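Local structure of putative exported protein (Bordetella pertussis Tohama I, 2PFZ) at residues Leu5-Pro10 / Glu17-Phe22; Ile64-Phe69 / Leu114-Trp119; Pro74-Asp79 / Lys104-Gln109; Arg142-Val147 / Trp204-Ala209. The protein binds pyroglutamic acid as an extracytoplasmic solute receptor of the DctP family and probably hands it to a tripartite ATP-independent periplasmic transporter. All coordinates share one frame; numbering follows the deposited sequence.

Contact 1: residues Leu5-Pro10 / Glu17-Phe22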
loop_
_atom_site.group_PDB
_atom_site.type_symbol
_atom_site.label_atom_id
_atom_site.label_comp_id
_atom_site.label_asym_id
_atom_site.label_seq_id
_atom_site.Cartn_x
_atom_site.Cartn_y
_atom_site.Cartn_z
ATOM N N LEU A 5 18.128 -0.626 2.021
ATOM C CA LEU A 5 16.726 -0.271 1.802
ATOM C C LEU A 5 15.874 -1.517 1.987
ATOM O O LEU A 5 15.824 -2.369 1.103
ATOM C CB LEU A 5 16.541 0.295 0.382
ATOM C CG LEU A 5 15.203 1.016 0.068
ATOM C CD1 LEU A 5 15.291 1.818 -1.251
ATOM C CD2 LEU A 5 13.969 0.100 0.079
ATOM N N PRO A 6 15.240 -1.669 3.156
ATOM C CA PRO A 6 14.334 -2.792 3.320
ATOM C C PRO A 6 12.980 -2.609 2.630
ATOM O O PRO A 6 12.402 -1.516 2.632
ATOM C CB PRO A 6 14.156 -2.868 4.839
ATOM C CG PRO A 6 14.253 -1.482 5.273
ATOM C CD PRO A 6 15.348 -0.893 4.397
ATOM N N THR A 7 12.512 -3.685 2.010
ATOM C CA THR A 7 11.129 -3.768 1.577
ATOM C C THR A 7 10.514 -5.058 2.106
ATOM O O THR A 7 11.217 -6.077 2.308
ATOM C CB THR A 7 11.012 -3.658 0.028
ATOM O OG1 THR A 7 9.683 -3.988 -0.382
ATOM C CG2 THR A 7 11.959 -4.616 -0.709
ATOM N N ALA A 8 9.203 -5.009 2.330
ATOM C CA ALA A 8 8.471 -6.135 2.869
ATOM C C ALA A 8 7.992 -7.159 1.819
ATOM O O ALA A 8 7.471 -8.213 2.186
ATOM C CB ALA A 8 7.309 -5.614 3.736
ATOM N N TYR A 9 8.228 -6.875 0.530
ATOM C CA TYR A 9 7.636 -7.632 -0.586
ATOM C C TYR A 9 8.705 -8.332 -1.417
ATOM O O TYR A 9 9.887 -7.934 -1.353
ATOM C CB TYR A 9 6.767 -6.677 -1.435
ATOM C CG TYR A 9 5.852 -5.914 -0.529
ATOM C CD1 TYR A 9 4.764 -6.548 0.060
ATOM C CD2 TYR A 9 6.104 -4.586 -0.192
ATOM C CE1 TYR A 9 3.945 -5.888 0.929
ATOM C CE2 TYR A 9 5.298 -3.920 0.673
ATOM C CZ TYR A 9 4.200 -4.573 1.233
ATOM O OH TYR A 9 3.389 -3.923 2.122
ATOM N N PRO A 10 8.310 -9.397 -2.155
ATOM C CA PRO A 10 9.262 -10.247 -2.847
ATOM C C PRO A 10 9.770 -9.626 -4.156
ATOM O O PRO A 10 9.203 -8.648 -4.662
ATOM C CB PRO A 10 8.440 -11.518 -3.117
ATOM C CG PRO A 10 7.112 -11.016 -3.371
ATOM C CD PRO A 10 6.926 -9.875 -2.384
ATOM N N GLU A 17 10.166 -4.727 -8.156
ATOM C CA GLU A 17 10.609 -4.529 -9.538
ATOM C C GLU A 17 10.941 -3.048 -9.761
ATOM O O GLU A 17 11.996 -2.735 -10.307
ATOM C CB GLU A 17 9.542 -4.981 -10.537
ATOM C CG GLU A 17 9.954 -4.773 -12.009
ATOM C CD GLU A 17 8.897 -5.287 -13.001
ATOM O OE1 GLU A 17 9.057 -5.074 -14.239
ATOM O OE2 GLU A 17 7.902 -5.902 -12.549
ATOM N N ASN A 18 10.065 -2.142 -9.317
ATOM C CA ASN A 18 10.305 -0.690 -9.474
ATOM C C ASN A 18 11.516 -0.252 -8.648
ATOM O O ASN A 18 12.348 0.567 -9.102
ATOM C CB ASN A 18 9.064 0.122 -9.051
ATOM C CG ASN A 18 9.123 1.564 -9.465
ATOM O OD1 ASN A 18 9.529 1.894 -10.583
ATOM N ND2 ASN A 18 8.688 2.439 -8.586
ATOM N N LEU A 19 11.589 -0.757 -7.410
ATOM C CA LEU A 19 12.698 -0.388 -6.506
ATOM C C LEU A 19 14.041 -0.808 -7.107
ATOM O O LEU A 19 15.057 -0.118 -6.931
ATOM C CB LEU A 19 12.549 -1.046 -5.128
ATOM C CG LEU A 19 11.576 -0.354 -4.168
ATOM C CD1 LEU A 19 11.185 -1.335 -3.039
ATOM C CD2 LEU A 19 12.219 0.893 -3.587
ATOM N N THR A 20 14.027 -1.952 -7.783
ATOM C CA THR A 20 15.210 -2.514 -8.449
ATOM C C THR A 20 15.708 -1.563 -9.550
ATOM O O THR A 20 16.910 -1.268 -9.637
ATOM C CB THR A 20 14.938 -3.954 -8.946
ATOM O OG1 THR A 20 14.685 -4.795 -7.813
ATOM C CG2 THR A 20 16.136 -4.531 -9.708
ATOM N N GLN A 21 14.785 -1.049 -10.354
ATOM C CA GLN A 21 15.136 -0.029 -11.356
ATOM C C GLN A 21 15.575 1.282 -10.707
ATOM O O GLN A 21 16.492 1.948 -11.201
ATOM C CB GLN A 21 13.979 0.219 -12.328
ATOM C CG GLN A 21 14.363 1.062 -13.560
ATOM C CD GLN A 21 15.617 0.562 -14.274
ATOM O OE1 GLN A 21 16.626 1.273 -14.354
ATOM N NE2 GLN A 21 15.569 -0.663 -14.780
ATOM N N PHE A 22 14.908 1.651 -9.612
ATOM C CA PHE A 22 15.237 2.845 -8.837
ATOM C C PHE A 22 16.686 2.804 -8.372
ATOM O O PHE A 22 17.414 3.786 -8.551
ATOM C CB PHE A 22 14.289 2.959 -7.636
ATOM C CG PHE A 22 14.740 3.930 -6.573
ATOM C CD1 PHE A 22 14.751 5.291 -6.811
ATOM C CD2 PHE A 22 15.122 3.466 -5.308
ATOM C CE1 PHE A 22 15.159 6.190 -5.834
ATOM C CE2 PHE A 22 15.567 4.358 -4.318
ATOM C CZ PHE A 22 15.570 5.719 -4.579
#
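The ring of F22 receives L5 at its edge: CD1 of L5 lies near the ring plane, 4.0 Å from CE2 of F22. That same aromatic ring meets Y115 edge-to-face, and A231 and L228 of helix 222-256 also pack on it. Y9, the other ring here, carries CB of A8 over the centre of one face, 4.0 Å above the plane, and makes an edge-to-face pair with W119 of the ligand pocket. Between strand and helix the central side chain is L19, whose two methyls divide the work. Its CD2 reaches CD1 of L5 at 4.0 Å, while CD1 lies 3.9 Å from CB of T7, the two side chains running past each other in opposite senses. The T7 hydroxyl is hydrogen-bonded to E63 on strand 61-65, and N of Y9 donates weakly to OG1 of T7 at 3.4 Å, so the polar end of a buried threonine is satisfied although its carbon atoms face leucine. All four touching residues are buried and their contact is apolar. The arrangement is that of a beta-alpha-beta unit, in which helix 14-30 packs against strand 2-6 on the way to the parallel strand 35-39.

Contact 2: residues Ile64-Phe69 / Leu114-Trp119. With PCA (pyroglutamic acid), chain B.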
loop_
_atom_site.group_PDB
_atom_site.type_symbol
_atom_site.label_atom_id
_atom_site.label_comp_id
_atom_site.label_asym_id
_atom_site.label_seq_id
_atom_site.Cartn_x
_atom_site.Cartn_y
_atom_site.Cartn_z
ATOM N N ILE A 64 7.643 1.632 3.064
ATOM C CA ILE A 64 6.558 1.284 3.974
ATOM C C ILE A 64 5.213 1.276 3.226
ATOM O O ILE A 64 5.123 1.788 2.112
ATOM C CB ILE A 64 6.423 2.270 5.176
ATOM C CG1 ILE A 64 6.172 3.710 4.696
ATOM C CG2 ILE A 64 7.627 2.175 6.166
ATOM C CD1 ILE A 64 5.376 4.536 5.685
ATOM N N LEU A 65 4.202 0.672 3.849
ATOM C CA LEU A 65 2.811 0.769 3.422
ATOM C C LEU A 65 2.215 1.802 4.351
ATOM O O LEU A 65 2.199 1.590 5.576
ATOM C CB LEU A 65 2.089 -0.555 3.668
ATOM C CG LEU A 65 0.584 -0.560 3.389
ATOM C CD1 LEU A 65 0.360 -0.519 1.907
ATOM C CD2 LEU A 65 -0.054 -1.798 4.062
ATOM N N LEU A 66 1.733 2.911 3.800
ATOM C CA LEU A 66 1.307 4.032 4.663
ATOM C C LEU A 66 0.295 3.589 5.706
ATOM O O LEU A 66 0.403 3.948 6.879
ATOM C CB LEU A 66 0.719 5.177 3.833
ATOM C CG LEU A 66 1.672 5.876 2.862
ATOM C CD1 LEU A 66 0.943 6.813 1.917
ATOM C CD2 LEU A 66 2.743 6.607 3.650
ATOM N N THR A 67 -0.711 2.833 5.274
ATOM C CA THR A 67 -1.796 2.422 6.166
ATOM C C THR A 67 -1.377 1.521 7.342
ATOM O O THR A 67 -2.142 1.363 8.277
ATOM C CB THR A 67 -3.021 1.811 5.401
ATOM O OG1 THR A 67 -2.586 0.832 4.445
ATOM C CG2 THR A 67 -3.820 2.909 4.703
ATOM N N ASN A 68 -0.177 0.929 7.296
ATOM C CA ASN A 68 0.323 0.201 8.465
ATOM C C ASN A 68 0.475 1.114 9.669
ATOM O O ASN A 68 0.545 0.634 10.822
ATOM C CB ASN A 68 1.666 -0.474 8.191
ATOM C CG ASN A 68 1.528 -1.888 7.681
ATOM O OD1 ASN A 68 2.437 -2.404 6.996
ATOM N ND2 ASN A 68 0.420 -2.548 8.032
ATOM N N PHE A 69 0.514 2.427 9.410
ATOM C CA PHE A 69 0.816 3.400 10.451
ATOM C C PHE A 69 -0.379 4.259 10.856
ATOM O O PHE A 69 -0.249 5.253 11.566
ATOM C CB PHE A 69 2.123 4.152 10.067
ATOM C CG PHE A 69 3.252 3.201 9.847
ATOM C CD1 PHE A 69 3.938 2.662 10.940
ATOM C CD2 PHE A 69 3.532 2.707 8.580
ATOM C CE1 PHE A 69 4.911 1.702 10.768
ATOM C CE2 PHE A 69 4.526 1.755 8.390
ATOM C CZ PHE A 69 5.214 1.245 9.476
ATOM N N LEU A 114 10.345 10.333 -0.289
ATOM C CA LEU A 114 11.030 10.335 -1.578
ATOM C C LEU A 114 10.044 10.144 -2.726
ATOM O O LEU A 114 10.020 10.926 -3.661
ATOM C CB LEU A 114 12.185 9.323 -1.619
ATOM C CG LEU A 114 13.035 9.403 -2.901
ATOM C CD1 LEU A 114 13.817 10.719 -2.954
ATOM C CD2 LEU A 114 13.972 8.258 -3.010
ATOM N N TYR A 115 9.250 9.093 -2.664
ATOM C CA TYR A 115 8.174 8.900 -3.621
ATOM C C TYR A 115 7.142 7.936 -3.059
ATOM O O TYR A 115 7.418 7.244 -2.091
ATOM C CB TYR A 115 8.712 8.430 -4.948
ATOM C CG TYR A 115 9.215 7.009 -5.014
ATOM C CD1 TYR A 115 10.567 6.712 -4.785
ATOM C CD2 TYR A 115 8.351 5.952 -5.366
ATOM C CE1 TYR A 115 11.042 5.413 -4.899
ATOM C CE2 TYR A 115 8.831 4.640 -5.494
ATOM C CZ TYR A 115 10.178 4.387 -5.248
ATOM O OH TYR A 115 10.667 3.099 -5.361
ATOM N N SER A 116 5.945 7.938 -3.643
ATOM C CA SER A 116 4.856 7.094 -3.153
ATOM C C SER A 116 4.115 6.508 -4.352
ATOM O O SER A 116 3.850 7.236 -5.321
ATOM C CB SER A 116 3.891 7.914 -2.287
ATOM O OG SER A 116 2.851 7.114 -1.692
ATOM N N VAL A 117 3.842 5.197 -4.321
ATOM C CA VAL A 117 3.084 4.599 -5.406
ATOM C C VAL A 117 1.925 3.736 -4.948
ATOM O O VAL A 117 2.014 3.059 -3.945
ATOM C CB VAL A 117 3.923 3.969 -6.591
ATOM C CG1 VAL A 117 5.473 4.173 -6.501
ATOM C CG2 VAL A 117 3.485 2.575 -6.997
ATOM N N ALA A 118 0.830 3.812 -5.693
ATOM C CA ALA A 118 -0.380 3.082 -5.331
ATOM C C ALA A 118 -0.284 1.625 -5.740
ATOM O O ALA A 118 0.134 1.316 -6.848
ATOM C CB ALA A 118 -1.604 3.716 -6.000
ATOM N N TRP A 119 -0.684 0.745 -4.826
ATOM C CA TRP A 119 -1.024 -0.639 -5.151
ATOM C C TRP A 119 -2.286 -0.595 -6.029
ATOM O O TRP A 119 -3.006 0.405 -6.033
ATOM C CB TRP A 119 -1.373 -1.402 -3.865
ATOM C CG TRP A 119 -0.205 -1.823 -3.001
ATOM C CD1 TRP A 119 0.377 -1.107 -1.999
ATOM C CD2 TRP A 119 0.453 -3.079 -3.039
ATOM N NE1 TRP A 119 1.376 -1.840 -1.397
ATOM C CE2 TRP A 119 1.460 -3.057 -2.035
ATOM C CE3 TRP A 119 0.324 -4.214 -3.841
ATOM C CZ2 TRP A 119 2.299 -4.139 -1.801
ATOM C CZ3 TRP A 119 1.166 -5.289 -3.612
ATOM C CH2 TRP A 119 2.134 -5.248 -2.590
HETATM N N PCA B . -1.030 -6.020 -1.230
HETATM C CA PCA B . -0.398 -5.744 0.075
HETATM C CB PCA B . -0.891 -4.416 0.652
HETATM C CG PCA B . -1.907 -3.877 -0.336
HETATM C CD PCA B . -1.881 -4.875 -1.457
HETATM O OE PCA B . -2.504 -4.719 -2.519
HETATM C C PCA B . -0.842 -6.842 1.015
HETATM O O PCA B . -0.245 -7.074 2.074
HETATM O OXT PCA B . -1.835 -7.519 0.703
#
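The pyroglutamic acid pocket is bordered here by W119, whose indole meets L65 across the contact while the ligand lies over one of its faces. CD of the ligand stands 3.3 Å above the indole plane, displaced toward the rim, and the closest pair is CE3 of W119 with the ligand OE at 3.2 Å. L65 approaches obliquely on the ligand's side of the indole, near its pyrrole edge: its CD1 is 3.7 Å from NE1 of W119 and 4.0 Å from CD1 of W119, and the two side chains cross at about a right angle. With CG of L65 anti to the backbone N (chi1 174°), the branch extends far enough to meet the pyrrole part of the indole. The N-H of W119 is used by OD1 of N208, which probably limits how the indole can rotate. Farther along, CD1 of L66 touches OG of S116 at 4.1 Å, a hydroxyl that is hydrogen-bonded to the backbone O of N208. Strands 61-65 and 111-118 are the outer members of a three-stranded antiparallel sheet; side chains at or just beyond their ends meet across the central strand 207-213, the L65-W119 pair beside the ligand site.

Contact 3: residues Pro74-Asp79 / Lys104-Gln109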
loop_
_atom_site.group_PDB
_atom_site.type_symbol
_atom_site.label_atom_id
_atom_site.label_comp_id
_atom_site.label_asym_id
_atom_site.label_seq_id
_atom_site.Cartn_x
_atom_site.Cartn_y
_atom_site.Cartn_z
ATOM N N PRO A 74 -3.540 10.022 11.972
ATOM C CA PRO A 74 -4.578 9.941 10.930
ATOM C C PRO A 74 -4.078 10.145 9.481
ATOM O O PRO A 74 -4.691 9.619 8.549
ATOM C CB PRO A 74 -5.588 11.043 11.322
ATOM C CG PRO A 74 -5.280 11.428 12.713
ATOM C CD PRO A 74 -3.897 10.974 13.050
ATOM N N VAL A 75 -2.968 10.865 9.266
ATOM C CA VAL A 75 -2.524 11.112 7.892
ATOM C C VAL A 75 -2.225 9.798 7.174
ATOM O O VAL A 75 -2.376 9.729 5.966
ATOM C CB VAL A 75 -1.263 12.041 7.810
ATOM C CG1 VAL A 75 -0.030 11.311 8.301
ATOM C CG2 VAL A 75 -1.047 12.559 6.348
ATOM N N TYR A 76 -1.851 8.767 7.933
ATOM C CA TYR A 76 -1.458 7.464 7.388
ATOM C C TYR A 76 -2.643 6.603 6.945
ATOM O O TYR A 76 -2.475 5.698 6.129
ATOM C CB TYR A 76 -0.630 6.691 8.418
ATOM C CG TYR A 76 0.748 7.252 8.527
ATOM C CD1 TYR A 76 1.633 7.186 7.428
ATOM C CD2 TYR A 76 1.175 7.885 9.692
ATOM C CE1 TYR A 76 2.910 7.738 7.505
ATOM C CE2 TYR A 76 2.472 8.441 9.784
ATOM C CZ TYR A 76 3.321 8.365 8.685
ATOM O OH TYR A 76 4.603 8.898 8.730
ATOM N N GLU A 77 -3.821 6.914 7.481
ATOM C CA GLU A 77 -5.042 6.115 7.262
ATOM C C GLU A 77 -5.750 6.429 5.950
ATOM O O GLU A 77 -6.447 5.559 5.395
ATOM C CB GLU A 77 -6.014 6.280 8.439
ATOM C CG GLU A 77 -7.294 5.431 8.314
ATOM C CD GLU A 77 -8.200 5.480 9.532
ATOM O OE1 GLU A 77 -7.851 6.129 10.535
ATOM O OE2 GLU A 77 -9.283 4.854 9.477
ATOM N N LEU A 78 -5.551 7.652 5.449
ATOM C CA LEU A 78 -6.342 8.251 4.384
ATOM C C LEU A 78 -6.550 7.388 3.146
ATOM O O LEU A 78 -7.693 7.196 2.723
ATOM C CB LEU A 78 -5.794 9.661 4.021
ATOM C CG LEU A 78 -6.620 10.466 2.998
ATOM C CD1 LEU A 78 -8.099 10.637 3.425
ATOM C CD2 LEU A 78 -5.974 11.836 2.755
ATOM N N ASP A 79 -5.477 6.852 2.577
ATOM C CA ASP A 79 -5.611 6.043 1.351
ATOM C C ASP A 79 -6.132 4.604 1.574
ATOM O O ASP A 79 -6.227 3.827 0.619
ATOM C CB ASP A 79 -4.328 6.091 0.493
ATOM C CG ASP A 79 -3.177 5.278 1.064
ATOM O OD1 ASP A 79 -3.392 4.331 1.865
ATOM O OD2 ASP A 79 -2.026 5.560 0.648
ATOM N N LYS A 104 4.982 16.901 6.049
ATOM C CA LYS A 104 5.052 17.599 7.331
ATOM C C LYS A 104 5.212 16.617 8.505
ATOM O O LYS A 104 6.138 16.760 9.324
ATOM C CB LYS A 104 3.844 18.529 7.519
ATOM C CG LYS A 104 3.736 19.174 8.910
ATOM C CD LYS A 104 2.529 20.059 9.025
ATOM C CE LYS A 104 2.472 20.834 10.344
ATOM N NZ LYS A 104 1.127 21.521 10.492
ATOM N N LYS A 105 4.338 15.608 8.568
ATOM C CA LYS A 105 4.411 14.614 9.636
ATOM C C LYS A 105 5.747 13.889 9.630
ATOM O O LYS A 105 6.362 13.723 10.677
ATOM C CB LYS A 105 3.246 13.612 9.536
ATOM C CG LYS A 105 3.307 12.458 10.558
ATOM C CD LYS A 105 2.914 12.951 11.950
ATOM C CE LYS A 105 3.192 11.887 13.009
ATOM N NZ LYS A 105 2.936 12.505 14.328
ATOM N N LEU A 106 6.205 13.477 8.449
ATOM C CA LEU A 106 7.484 12.787 8.354
ATOM C C LEU A 106 8.629 13.698 8.795
ATOM O O LEU A 106 9.560 13.248 9.486
ATOM C CB LEU A 106 7.726 12.277 6.934
ATOM C CG LEU A 106 6.977 10.998 6.510
ATOM C CD1 LEU A 106 7.067 10.853 4.997
ATOM C CD2 LEU A 106 7.508 9.750 7.216
ATOM N N ALA A 107 8.556 14.967 8.401
ATOM C CA ALA A 107 9.581 15.945 8.814
ATOM C C ALA A 107 9.717 16.109 10.328
ATOM O O ALA A 107 10.855 16.250 10.823
ATOM C CB ALA A 107 9.382 17.279 8.143
ATOM N N SER A 108 8.590 16.071 11.050
ATOM C CA SER A 108 8.557 16.141 12.529
ATOM C C SER A 108 9.302 14.994 13.215
ATOM O O SER A 108 9.596 15.066 14.416
ATOM C CB SER A 108 7.113 16.188 13.047
ATOM O OG SER A 108 6.516 14.898 12.985
ATOM N N GLN A 109 9.591 13.935 12.459
ATOM C CA GLN A 109 10.335 12.780 12.953
ATOM C C GLN A 109 11.624 12.556 12.149
ATOM O O GLN A 109 12.127 11.439 12.068
ATOM C CB GLN A 109 9.462 11.509 12.917
ATOM C CG GLN A 109 8.221 11.554 13.809
ATOM C CD GLN A 109 7.304 10.337 13.630
ATOM O OE1 GLN A 109 7.414 9.577 12.649
ATOM N NE2 GLN A 109 6.372 10.162 14.577
HETATM O O HOH W 1 5.273 9.559 11.286
#
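Y76 and K105 cross at about a right angle, with the aliphatic part of the lysine set obliquely to the phenol ring: CG of K105 is 4.2 Å from CE2 of Y76. V75 completes this group. Its CG1 sits 3.9 Å above one face of the Y76 ring, offset toward the rim, and also lies 4.2 Å from CG of K105, the valine and lysine side chains crossing at a slant. The lysine chain bends at its second torsion (chi2 75°), which carries its end away from segment 74-79 after CB and CG have made their contacts; NZ then forms a long, weak ion pair with D73. Beyond the ring, the phenol oxygen reaches the next residue of helix 88-107, where OH of Y76 is 3.4 Å from CD2 of L106. One water stands in the plane of the Y76 ring at its edge, 2.7 Å from OH of Y76; the water oxygen is 2.5 Å, rather short, from OE1 of Q109, to which it donates. OG of S108 donates to the backbone O of K105 at 2.6 Å, tilted 17° from the carbonyl plane. Direct contact is therefore carried by carbon atoms and one phenol oxygen, while between these two segments a water links OH of Y76 to Q109, consistent with a boundary whose lysine and glutamine are partly exposed.

Contact 4: residues Arg142-Val147 / Trp204-Ala209. With PCA (pyroglutamic acid), chain B.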
loop_
_atom_site.group_PDB
_atom_site.type_symbol
_atom_site.label_atom_id
_atom_site.label_comp_id
_atom_site.label_asym_id
_atom_site.label_seq_id
_atom_site.Cartn_x
_atom_site.Cartn_y
_atom_site.Cartn_z
ATOM N N ARG A 142 -8.016 -12.165 6.599
ATOM C CA ARG A 142 -6.628 -11.749 6.756
ATOM C C ARG A 142 -6.520 -10.232 6.563
ATOM O O ARG A 142 -6.810 -9.699 5.479
ATOM C CB ARG A 142 -5.736 -12.499 5.771
ATOM C CG ARG A 142 -4.256 -12.017 5.725
ATOM C CD ARG A 142 -4.017 -11.022 4.560
ATOM N NE ARG A 142 -2.641 -10.510 4.507
ATOM C CZ ARG A 142 -2.165 -9.776 3.502
ATOM N NH1 ARG A 142 -2.940 -9.495 2.442
ATOM N NH2 ARG A 142 -0.907 -9.338 3.550
ATOM N N ALA A 143 -6.111 -9.544 7.622
ATOM C CA ALA A 143 -5.845 -8.118 7.537
ATOM C C ALA A 143 -4.379 -7.953 7.191
ATOM O O ALA A 143 -3.568 -8.826 7.477
ATOM C CB ALA A 143 -6.156 -7.424 8.857
ATOM N N TYR A 144 -4.054 -6.837 6.544
ATOM C CA TYR A 144 -2.660 -6.456 6.320
ATOM C C TYR A 144 -2.363 -5.093 6.962
ATOM O O TYR A 144 -1.251 -4.568 6.849
ATOM C CB TYR A 144 -2.346 -6.474 4.806
ATOM C CG TYR A 144 -3.089 -5.464 3.937
ATOM C CD1 TYR A 144 -4.030 -5.889 2.989
ATOM C CD2 TYR A 144 -2.852 -4.085 4.063
ATOM C CE1 TYR A 144 -4.709 -4.967 2.187
ATOM C CE2 TYR A 144 -3.522 -3.147 3.266
ATOM C CZ TYR A 144 -4.453 -3.607 2.317
ATOM O OH TYR A 144 -5.117 -2.720 1.501
ATOM N N SER A 145 -3.335 -4.531 7.677
ATOM C CA SER A 145 -3.156 -3.218 8.282
ATOM C C SER A 145 -4.213 -3.024 9.359
ATOM O O SER A 145 -5.229 -3.734 9.344
ATOM C CB SER A 145 -3.351 -2.150 7.214
ATOM O OG SER A 145 -4.721 -2.049 6.852
ATOM N N PRO A 146 -4.014 -2.042 10.270
ATOM C CA PRO A 146 -5.085 -1.679 11.230
ATOM C C PRO A 146 -6.397 -1.319 10.537
ATOM O O PRO A 146 -7.494 -1.578 11.068
ATOM C CB PRO A 146 -4.528 -0.428 11.902
ATOM C CG PRO A 146 -3.029 -0.651 11.861
ATOM C CD PRO A 146 -2.800 -1.231 10.495
ATOM N N VAL A 147 -6.299 -0.710 9.352
ATOM C CA VAL A 147 -7.491 -0.132 8.722
ATOM C C VAL A 147 -8.315 -1.267 8.110
ATOM O O VAL A 147 -9.538 -1.280 8.117
ATOM C CB VAL A 147 -7.087 0.984 7.697
ATOM C CG1 VAL A 147 -6.261 0.408 6.631
ATOM C CG2 VAL A 147 -8.343 1.698 7.086
ATOM N N TRP A 204 -10.313 0.735 -2.633
ATOM C CA TRP A 204 -9.328 1.781 -2.337
ATOM C C TRP A 204 -8.047 1.398 -3.054
ATOM O O TRP A 204 -7.953 0.296 -3.600
ATOM C CB TRP A 204 -9.113 1.967 -0.812
ATOM C CG TRP A 204 -8.445 0.850 -0.084
ATOM C CD1 TRP A 204 -7.093 0.725 0.188
ATOM C CD2 TRP A 204 -9.080 -0.282 0.505
ATOM N NE1 TRP A 204 -6.854 -0.453 0.877
ATOM C CE2 TRP A 204 -8.059 -1.086 1.091
ATOM C CE3 TRP A 204 -10.419 -0.718 0.576
ATOM C CZ2 TRP A 204 -8.339 -2.291 1.753
ATOM C CZ3 TRP A 204 -10.701 -1.928 1.243
ATOM C CH2 TRP A 204 -9.657 -2.707 1.813
ATOM N N LEU A 205 -7.067 2.299 -3.044
ATOM C CA LEU A 205 -5.766 2.026 -3.614
ATOM C C LEU A 205 -4.717 2.465 -2.583
ATOM O O LEU A 205 -4.332 3.631 -2.531
ATOM C CB LEU A 205 -5.531 2.721 -4.973
ATOM C CG LEU A 205 -6.251 2.245 -6.255
ATOM C CD1 LEU A 205 -7.703 2.720 -6.240
ATOM C CD2 LEU A 205 -5.566 2.757 -7.531
ATOM N N PRO A 206 -4.230 1.513 -1.790
ATOM C CA PRO A 206 -3.337 1.926 -0.718
ATOM C C PRO A 206 -1.950 2.160 -1.303
ATOM O O PRO A 206 -1.549 1.464 -2.232
ATOM C CB PRO A 206 -3.327 0.699 0.204
ATOM C CG PRO A 206 -3.535 -0.470 -0.705
ATOM C CD PRO A 206 -4.326 0.047 -1.911
ATOM N N LYS A 207 -1.208 3.120 -0.761
ATOM C CA LYS A 207 0.132 3.408 -1.307
ATOM C C LYS A 207 1.245 2.877 -0.424
ATOM O O LYS A 207 1.109 2.834 0.798
ATOM C CB LYS A 207 0.327 4.918 -1.505
ATOM C CG LYS A 207 -0.708 5.584 -2.454
ATOM C CD LYS A 207 -0.367 7.066 -2.782
ATOM C CE LYS A 207 -0.360 7.924 -1.526
ATOM N NZ LYS A 207 -1.653 7.807 -0.772
ATOM N N ASN A 208 2.336 2.474 -1.060
ATOM C CA ASN A 208 3.645 2.404 -0.388
ATOM C C ASN A 208 4.341 3.747 -0.494
ATOM O O ASN A 208 3.992 4.563 -1.355
ATOM C CB ASN A 208 4.495 1.289 -1.004
ATOM C CG ASN A 208 3.989 -0.085 -0.633
ATOM O OD1 ASN A 208 3.053 -0.218 0.160
ATOM N ND2 ASN A 208 4.591 -1.116 -1.206
ATOM N N ALA A 209 5.324 3.981 0.372
ATOM C CA ALA A 209 6.102 5.197 0.325
ATOM C C ALA A 209 7.535 4.819 0.608
ATOM O O ALA A 209 7.822 4.001 1.496
ATOM C CB ALA A 209 5.630 6.201 1.386
HETATM N N PCA B . -1.030 -6.020 -1.230
HETATM C CA PCA B . -0.398 -5.744 0.075
HETATM C CB PCA B . -0.891 -4.416 0.652
HETATM C CG PCA B . -1.907 -3.877 -0.336
HETATM C CD PCA B . -1.881 -4.875 -1.457
HETATM O OE PCA B . -2.504 -4.719 -2.519
HETATM C C PCA B . -0.842 -6.842 1.015
HETATM O O PCA B . -0.245 -7.074 2.074
HETATM O OXT PCA B . -1.835 -7.519 0.703
#
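OH of Y144 accepts the indole N-H of W204, with NE1 of W204 2.9 Å away, a bent bond (134° at the hydrogen) whose oxygen sits 15° out of the indole plane. The same oxygen touches CG of P206 at 3.5 Å, so indole edge and proline ring both border the tyrosine end; NE2 of Q122 is also close, the pairing undecided. With chi1 at 65°, CG of Y144 sits between backbone N and carbonyl carbon, bringing the ring to W204 and P206. One face of that ring carries the ligand: CB of pyroglutamic acid stands 3.8 Å above its centre. CG of P206 is 3.8 Å from the ligand CG. R142 holds the carboxylate end-on through two N-H donors, NH1 to the ligand OXT at 2.9 Å and NH2 to the ligand O at 2.8 Å. CB of Y144 lies 3.4 Å above one face of this guanidinium, and NE of R142 is bonded to O of V162, which helps fix its rotation. The bidentate arginine-carboxylate pair, with tyrosine and proline beside the lactam ring, fits the carboxylate-binding arginine known from TRAP solute receptors, in the cleft between the two lobes of the periplasmic-binding fold.

How the contacts relate
All four contacts are mostly buried, but they differ in depth: contacts 2 and 4 lie about 5 Å from the chain centre, contacts 1 and 3 about 13 and 14 Å. Contacts 2 and 4 share the three-stranded sheet, where the W119-N208 hydrogen bond couples them, and both touch the ligand. Contact 1 is an apolar strand-helix interface, reaching contact 2 through L19 and F22 against Y115 and L114. Contact 3 is nested in the chain loop closed by contact 2 and includes a bridging water; its D79 forms a salt bridge to K207 of contact 4. Charge recognition of the ligand belongs to contact 4, face-on packing of the ligand ring to W119 and Y144.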